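Side-chain contacts in lysyl oxidase (Pichia pastoris, PDB 1W7C), which probably oxidises primary amines such as the side-chain amine of peptidyl lysine, using copper and a topaquinone cofactor: residues Tyr119-Lys124 with Asn631-Asp636; Ser314-Ile319 with Ser615-Thr620; Glu339-Tyr344 with Asn596-Asn601. All blocks are in the same frame, centred on the assembly; numbering follows the deposited sequence.

Interactions 2 and 3 are buried and lie within the enzyme domain of the copper amine oxidase family, whereas interaction 1 is partly buried and brings a calcium-binding loop against a loop from the N-terminal part of the chain. The first segments of interactions 2 and 3 involve neighbouring strands, 318-326 and 329-344, and a serine-glutamate hydrogen bond ties the two contacts together. Interactions 1 and 3 meet through carbon atoms, while in interaction 2 a methyl lies against charged groups and a water bridges the two segments. Interaction 1 sets a methyl at an aromatic edge, and interaction 3 packs aliphatic carbons against the CZ2 end of an indole.

Interaction 1: residues Tyr119-Lys124 with Asn631-Asp636; sequences YNTNGK and NAFLDD. With CA (calcium ion), chain E.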
# COMPACT_ATOMS: atom_id res chain seq x y z
N TYR A 119 12.11 -30.84 14.44
CA TYR A 119 11.30 -29.80 13.79
C TYR A 119 10.38 -30.36 12.70
O TYR A 119 9.65 -29.61 12.08
CB TYR A 119 12.18 -28.66 13.23
CG TYR A 119 13.31 -29.18 12.39
CD1 TYR A 119 13.09 -29.74 11.13
CD2 TYR A 119 14.60 -29.18 12.89
CE1 TYR A 119 14.13 -30.27 10.38
CE2 TYR A 119 15.63 -29.73 12.19
CZ TYR A 119 15.41 -30.27 10.92
OH TYR A 119 16.48 -30.78 10.19
N ASN A 120 10.47 -31.67 12.43
CA ASN A 120 9.59 -32.33 11.49
C ASN A 120 8.39 -32.85 12.22
O ASN A 120 8.51 -33.71 13.11
CB ASN A 120 10.31 -33.46 10.78
CG ASN A 120 11.37 -32.95 9.82
OD1 ASN A 120 11.25 -31.84 9.30
ND2 ASN A 120 12.42 -33.76 9.59
N THR A 121 7.20 -32.36 11.88
CA THR A 121 6.00 -32.78 12.54
C THR A 121 5.70 -34.25 12.33
O THR A 121 5.02 -34.87 13.15
CB THR A 121 4.77 -31.97 12.11
OG1 THR A 121 4.56 -32.13 10.71
CG2 THR A 121 4.92 -30.48 12.37
N ASN A 122 6.23 -34.83 11.27
CA ASN A 122 5.96 -36.24 10.98
C ASN A 122 6.89 -37.20 11.74
O ASN A 122 6.77 -38.41 11.62
CB ASN A 122 5.98 -36.51 9.47
CG ASN A 122 7.38 -36.65 8.87
OD1 ASN A 122 8.38 -36.40 9.53
ND2 ASN A 122 7.44 -37.02 7.61
N GLY A 123 7.78 -36.63 12.55
CA GLY A 123 8.65 -37.38 13.45
C GLY A 123 9.77 -38.18 12.80
O GLY A 123 10.40 -39.00 13.46
N LYS A 124 10.02 -37.92 11.52
CA LYS A 124 10.98 -38.69 10.75
C LYS A 124 12.20 -37.86 10.36
O LYS A 124 12.07 -36.70 9.97
CB LYS A 124 10.33 -39.22 9.47
CG LYS A 124 9.18 -40.17 9.75
CD LYS A 124 8.40 -40.57 8.52
CE LYS A 124 7.21 -41.38 8.89
NZ LYS A 124 6.40 -41.73 7.71
N ASN A 631 -0.59 -27.91 9.76
CA ASN A 631 -1.76 -28.08 10.56
C ASN A 631 -1.49 -28.78 11.89
O ASN A 631 -2.27 -28.65 12.81
CB ASN A 631 -2.83 -28.86 9.78
CG ASN A 631 -3.52 -28.01 8.73
OD1 ASN A 631 -3.37 -26.77 8.72
ND2 ASN A 631 -4.24 -28.67 7.82
N ALA A 632 -0.35 -29.49 12.00
CA ALA A 632 0.02 -30.12 13.26
C ALA A 632 0.25 -29.08 14.37
O ALA A 632 0.18 -29.39 15.56
CB ALA A 632 1.25 -30.99 13.08
N PHE A 633 0.59 -27.83 13.99
CA PHE A 633 0.82 -26.79 14.98
C PHE A 633 -0.48 -26.35 15.67
O PHE A 633 -0.44 -25.76 16.74
CB PHE A 633 1.37 -25.50 14.34
CG PHE A 633 2.70 -25.61 13.63
CD1 PHE A 633 3.39 -26.82 13.51
CD2 PHE A 633 3.26 -24.46 13.08
CE1 PHE A 633 4.63 -26.83 12.80
CE2 PHE A 633 4.48 -24.50 12.39
CZ PHE A 633 5.17 -25.69 12.30
N LEU A 634 -1.62 -26.62 15.04
CA LEU A 634 -2.91 -26.10 15.43
C LEU A 634 -3.66 -27.15 16.20
O LEU A 634 -4.39 -27.97 15.64
CB LEU A 634 -3.70 -25.70 14.17
CG LEU A 634 -3.02 -24.64 13.31
CD1 LEU A 634 -3.71 -24.50 11.95
CD2 LEU A 634 -2.95 -23.30 14.05
N ASP A 635 -3.48 -27.11 17.51
CA ASP A 635 -4.01 -28.15 18.40
C ASP A 635 -4.65 -27.52 19.64
O ASP A 635 -4.66 -28.09 20.73
CB ASP A 635 -2.95 -29.22 18.72
CG ASP A 635 -1.61 -28.65 19.10
OD1 ASP A 635 -0.61 -29.43 19.07
OD2 ASP A 635 -1.46 -27.47 19.43
N ASP A 636 -5.29 -26.37 19.41
CA ASP A 636 -6.21 -25.76 20.36
C ASP A 636 -5.52 -25.34 21.66
O ASP A 636 -6.17 -25.21 22.70
CB ASP A 636 -7.37 -26.71 20.69
CG ASP A 636 -8.47 -26.05 21.47
OD1 ASP A 636 -8.83 -24.89 21.09
OD2 ASP A 636 -9.05 -26.66 22.46
CA CA E . -0.04 -25.64 19.06
O HOH W 1 1.39 -27.56 18.73
O HOH W 2 2.13 -24.64 18.84
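The two loops come nearest at Thr-121 and Ala-632, whose CA atoms are 6.6 Å apart, where a type I turn from Asn-120 to Gly-123 faces the 3-10 segment that ends at Phe-633. The contact is small and apolar. The methyl CG2 of Thr-121 lies 3.8 Å from Ala-632 CB and meets the ring of Phe-633 at its edge, near the ring plane, 3.7 Å from CE1. With OG1 between the backbone N and the carbonyl carbon (chi1 61°), the threonine turns its hydroxyl to Asn-629 N and leaves the methyl for Phe-633. The turn is braced from within. Asn-122 OD1 accepts from Lys-124 N at 3.0 Å in an Asx turn, the donor standing 45° above the carbonyl plane, and Asn-120 ND2 reaches Lys-124 O at 3.0 Å. Beyond the ring, the backbone of the same residue serves a metal: Phe-633 O binds calcium at 2.4 Å together with, among others, Asp-635 OD2, two waters and the carboxylates of Glu-540 and Glu-637. One of these waters also donates to Asp-635 OD1 at 2.8 Å, so both carboxylate oxygens serve the site. The contact thus joins the loop between strands 112-115 and 126-128 to the long connection between strands 602-606 and 642-654, with Phe-633 also resting on Thr-605 of strand 602-606.

Interaction 2: residues Ser314-Ile319 with Ser615-Thr620; sequences SRDTGI and STALNT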
# COMPACT_ATOMS: atom_id res chain seq x y z
N SER A 314 20.07 -18.20 4.83
CA SER A 314 19.97 -19.62 4.51
C SER A 314 19.75 -19.85 3.03
O SER A 314 19.19 -19.01 2.33
CB SER A 314 18.84 -20.28 5.28
OG SER A 314 17.56 -19.92 4.77
N ARG A 315 20.20 -21.02 2.58
CA ARG A 315 19.95 -21.46 1.23
C ARG A 315 18.45 -21.56 0.94
O ARG A 315 17.98 -21.14 -0.13
CB ARG A 315 20.65 -22.81 1.02
CG ARG A 315 20.32 -23.51 -0.26
CD ARG A 315 19.31 -24.68 -0.04
NE ARG A 315 18.92 -25.29 -1.30
CZ ARG A 315 17.71 -25.61 -1.65
NH1 ARG A 315 16.69 -25.46 -0.81
NH2 ARG A 315 17.50 -26.13 -2.84
N ASP A 316 17.68 -22.08 1.88
CA ASP A 316 16.26 -22.28 1.63
C ASP A 316 15.51 -20.95 1.42
O ASP A 316 14.71 -20.84 0.49
CB ASP A 316 15.57 -22.99 2.79
CG ASP A 316 15.93 -24.46 2.94
OD1 ASP A 316 16.61 -25.05 2.05
OD2 ASP A 316 15.58 -25.07 3.98
N THR A 317 15.76 -19.98 2.30
CA THR A 317 14.82 -18.86 2.40
C THR A 317 15.48 -17.50 2.16
O THR A 317 14.75 -16.50 2.07
CB THR A 317 14.12 -18.80 3.74
OG1 THR A 317 15.09 -18.63 4.78
CG2 THR A 317 13.33 -20.08 4.07
N GLY A 318 16.80 -17.38 2.11
CA GLY A 318 17.42 -16.07 2.06
C GLY A 318 17.60 -15.48 3.45
O GLY A 318 18.03 -16.15 4.35
N ILE A 319 17.22 -14.21 3.61
CA ILE A 319 17.53 -13.47 4.82
C ILE A 319 16.49 -13.71 5.91
O ILE A 319 15.31 -13.88 5.63
CB ILE A 319 17.68 -11.98 4.52
CG1 ILE A 319 18.65 -11.31 5.48
CG2 ILE A 319 16.33 -11.24 4.53
CD1 ILE A 319 19.04 -9.88 5.08
N SER A 615 7.26 -24.78 6.50
CA SER A 615 7.52 -25.65 5.36
C SER A 615 8.96 -26.05 5.44
O SER A 615 9.70 -25.57 6.32
CB SER A 615 7.24 -24.92 4.04
OG SER A 615 7.30 -25.83 2.95
N THR A 616 9.38 -26.94 4.55
CA THR A 616 10.79 -27.34 4.42
C THR A 616 11.12 -27.48 2.96
O THR A 616 10.22 -27.61 2.13
CB THR A 616 11.07 -28.71 5.12
OG1 THR A 616 10.57 -29.78 4.33
CG2 THR A 616 10.47 -28.80 6.50
N ALA A 617 12.40 -27.56 2.64
CA ALA A 617 12.85 -27.80 1.28
C ALA A 617 12.49 -29.22 0.81
O ALA A 617 12.59 -29.51 -0.36
CB ALA A 617 14.36 -27.61 1.16
N LEU A 618 12.12 -30.07 1.77
CA LEU A 618 11.80 -31.46 1.57
C LEU A 618 10.30 -31.71 1.50
O LEU A 618 9.88 -32.86 1.35
CB LEU A 618 12.46 -32.29 2.69
CG LEU A 618 13.99 -32.18 2.76
CD1 LEU A 618 14.52 -33.02 3.91
CD2 LEU A 618 14.62 -32.57 1.41
N ASN A 619 9.48 -30.65 1.57
CA ASN A 619 8.03 -30.83 1.57
C ASN A 619 7.40 -31.17 0.23
O ASN A 619 6.47 -31.95 0.15
CB ASN A 619 7.30 -29.58 2.12
CG ASN A 619 6.96 -29.70 3.58
OD1 ASN A 619 7.78 -30.21 4.37
ND2 ASN A 619 5.83 -29.13 3.99
N THR A 620 7.88 -30.53 -0.85
CA THR A 620 7.04 -30.38 -2.04
C THR A 620 6.55 -31.68 -2.68
O THR A 620 5.39 -31.76 -3.10
CB THR A 620 7.72 -29.47 -3.07
OG1 THR A 620 6.81 -29.09 -4.11
CG2 THR A 620 8.90 -30.11 -3.78
O HOH W 3 14.59 -27.63 4.54
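With CG anti to the carbonyl carbon (chi1 -71°), Asp-316 lays its carboxylate against the methyl of Ala-617, while Arg-315 starts extended and bends at chi2 (-103°), bringing NH1 to the same methyl. Both residues belong to the tight link of a beta hairpin between strands 307-314 and 318-326, closed by paired backbone bonds between Ser-314 and Gly-318; Ser-314 OG accepts from Thr-317 N in an ST motif. Ala-617 CB lies 3.5 Å from Asp-316 OD1 and 3.7 Å from Arg-315 NH1, against the salt bridge that joins these two atoms at 2.9 Å. That bridge runs in the guanidinium plane but reaches OD1 on its anti side, 28° out of the carboxylate plane. Glu-388 pairs with Arg-315 NE and Arg-613 with Asp-316 OD2, which probably balances the buried charges in a wider network. Trp-57 of strand 53-61 packs on both Arg-315 and Ala-617. The opposing type I turn, Thr-616 to Asn-619, is braced by Thr-616 OG1, which accepts from Leu-618 N in an ST turn. Across the contact, one water donates to Asp-316 OD2 at 2.8 Å and accepts from Ala-617 N at 2.9 Å.

Interaction 3: residues Glu339-Tyr344 with Asn596-Asn601; sequences ELIAEY and NWARSN
Glu-339 OE2 is gripped by two hydroxyls, those of Ser-357 and Ser-615, while OE1 receives Leu-340 N at 2.9 Å on its anti lone pair. Held at both oxygens, the carboxylate is turned away from the opposite segment, and it is the aliphatic part of the chain that touches: CG comes to 3.5 Å from Trp-597 CZ2, the two side chains crossing at about a right angle. Ile-341 approaches the same indole, its CG2 at 3.9 Å from Trp-597 CZ2. Its CG1, placed between the backbone N and the carbonyl carbon (chi1 60°), carries CD1 to Ala-598 CB at 3.8 Å. Ala-598 CB also lies over one face of the Trp-597 ring, offset toward the rim, and Gln-595 OE1 holds the indole NE1. With an alanine here in place of Glu-339, Leu-340 N and the two serine hydroxyls would probably lose a buried acceptor, and a gap would open beside Trp-597 CZ2. Glu-339 also lies near Asp-358, the predicted proton acceptor. Strand 329-344 pairs with strands 355-357 and 488-498, the latter bearing copper ligands His-488 and His-490, and Trp-597 packs from its loop onto Val-491 and Asn-493 of strand 488-498.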
# COMPACT_ATOMS: atom_id res chain seq x y z
N GLU A 339 8.32 -19.59 3.25
CA GLU A 339 7.91 -20.33 2.04
C GLU A 339 7.26 -19.38 1.09
O GLU A 339 6.67 -18.38 1.50
CB GLU A 339 6.97 -21.48 2.38
CG GLU A 339 6.45 -22.36 1.24
CD GLU A 339 7.53 -23.10 0.45
OE1 GLU A 339 8.35 -22.45 -0.26
OE2 GLU A 339 7.52 -24.37 0.48
N LEU A 340 7.38 -19.70 -0.18
CA LEU A 340 6.68 -19.01 -1.25
C LEU A 340 6.18 -20.07 -2.21
O LEU A 340 6.97 -20.92 -2.67
CB LEU A 340 7.55 -18.02 -2.04
CG LEU A 340 8.50 -17.08 -1.42
CD1 LEU A 340 9.75 -17.83 -1.08
CD2 LEU A 340 8.80 -15.94 -2.45
N ILE A 341 4.90 -20.02 -2.52
CA ILE A 341 4.27 -20.97 -3.44
C ILE A 341 3.75 -20.24 -4.67
O ILE A 341 3.41 -19.05 -4.62
CB ILE A 341 3.13 -21.81 -2.79
CG1 ILE A 341 2.02 -20.89 -2.28
CG2 ILE A 341 3.74 -22.70 -1.71
CD1 ILE A 341 0.73 -21.65 -1.87
N ALA A 342 3.71 -20.97 -5.77
CA ALA A 342 3.08 -20.49 -6.98
C ALA A 342 2.23 -21.61 -7.52
O ALA A 342 2.77 -22.64 -7.97
CB ALA A 342 4.12 -20.05 -8.00
N GLU A 343 0.91 -21.47 -7.41
CA GLU A 343 -0.02 -22.52 -7.67
C GLU A 343 -0.91 -22.14 -8.86
O GLU A 343 -1.67 -21.16 -8.77
CB GLU A 343 -0.89 -22.76 -6.43
CG GLU A 343 -1.90 -23.89 -6.59
CD GLU A 343 -2.89 -24.01 -5.46
OE1 GLU A 343 -3.57 -25.05 -5.42
OE2 GLU A 343 -3.04 -23.04 -4.69
N TYR A 344 -0.82 -22.90 -9.93
CA TYR A 344 -1.47 -22.57 -11.21
C TYR A 344 -2.77 -23.30 -11.39
O TYR A 344 -2.90 -24.45 -10.93
CB TYR A 344 -0.51 -22.87 -12.39
CG TYR A 344 0.65 -21.91 -12.44
CD1 TYR A 344 1.67 -21.98 -11.50
CD2 TYR A 344 0.74 -20.90 -13.41
CE1 TYR A 344 2.70 -21.08 -11.50
CE2 TYR A 344 1.77 -19.99 -13.39
CZ TYR A 344 2.74 -20.09 -12.44
OH TYR A 344 3.75 -19.18 -12.45
N ASN A 596 -0.15 -26.24 4.08
CA ASN A 596 -1.43 -26.01 4.76
C ASN A 596 -1.58 -24.66 5.49
O ASN A 596 -2.63 -24.32 5.95
CB ASN A 596 -1.71 -27.16 5.71
CG ASN A 596 -2.10 -28.44 5.01
OD1 ASN A 596 -2.67 -28.41 3.91
ND2 ASN A 596 -1.88 -29.57 5.69
N TRP A 597 -0.49 -23.90 5.56
CA TRP A 597 -0.48 -22.54 6.08
C TRP A 597 -1.10 -21.52 5.13
O TRP A 597 -1.39 -20.41 5.56
CB TRP A 597 0.99 -22.10 6.35
CG TRP A 597 1.87 -22.24 5.15
CD1 TRP A 597 2.58 -23.36 4.82
CD2 TRP A 597 1.96 -21.36 4.06
NE1 TRP A 597 3.15 -23.19 3.59
CE2 TRP A 597 2.78 -21.96 3.10
CE3 TRP A 597 1.49 -20.06 3.80
CZ2 TRP A 597 3.12 -21.34 1.91
CZ3 TRP A 597 1.86 -19.44 2.62
CH2 TRP A 597 2.67 -20.07 1.70
N ALA A 598 -1.30 -21.89 3.86
CA ALA A 598 -1.60 -20.90 2.81
C ALA A 598 -3.09 -20.63 2.58
O ALA A 598 -3.46 -19.93 1.67
CB ALA A 598 -0.91 -21.29 1.53
N ARG A 599 -3.93 -21.13 3.49
CA ARG A 599 -5.37 -21.18 3.33
C ARG A 599 -6.15 -20.09 4.06
O ARG A 599 -7.36 -19.97 3.82
CB ARG A 599 -5.90 -22.54 3.78
CG ARG A 599 -5.57 -22.90 5.24
CD ARG A 599 -5.95 -24.32 5.57
NE ARG A 599 -5.43 -24.73 6.89
CZ ARG A 599 -6.04 -24.50 8.03
NH1 ARG A 599 -7.22 -23.92 8.08
NH2 ARG A 599 -5.48 -24.93 9.14
N SER A 600 -5.46 -19.31 4.91
CA SER A 600 -6.05 -18.19 5.63
C SER A 600 -5.05 -17.07 5.59
O SER A 600 -3.91 -17.26 5.21
CB SER A 600 -6.36 -18.58 7.08
OG SER A 600 -7.24 -19.70 7.06
N ASN A 601 -5.45 -15.87 6.02
CA ASN A 601 -4.51 -14.75 6.02
C ASN A 601 -3.38 -14.86 7.05
O ASN A 601 -2.26 -14.43 6.80
CB ASN A 601 -5.23 -13.42 6.21
CG ASN A 601 -6.15 -13.05 5.08
OD1 ASN A 601 -7.33 -12.72 5.33
ND2 ASN A 601 -5.66 -13.05 3.87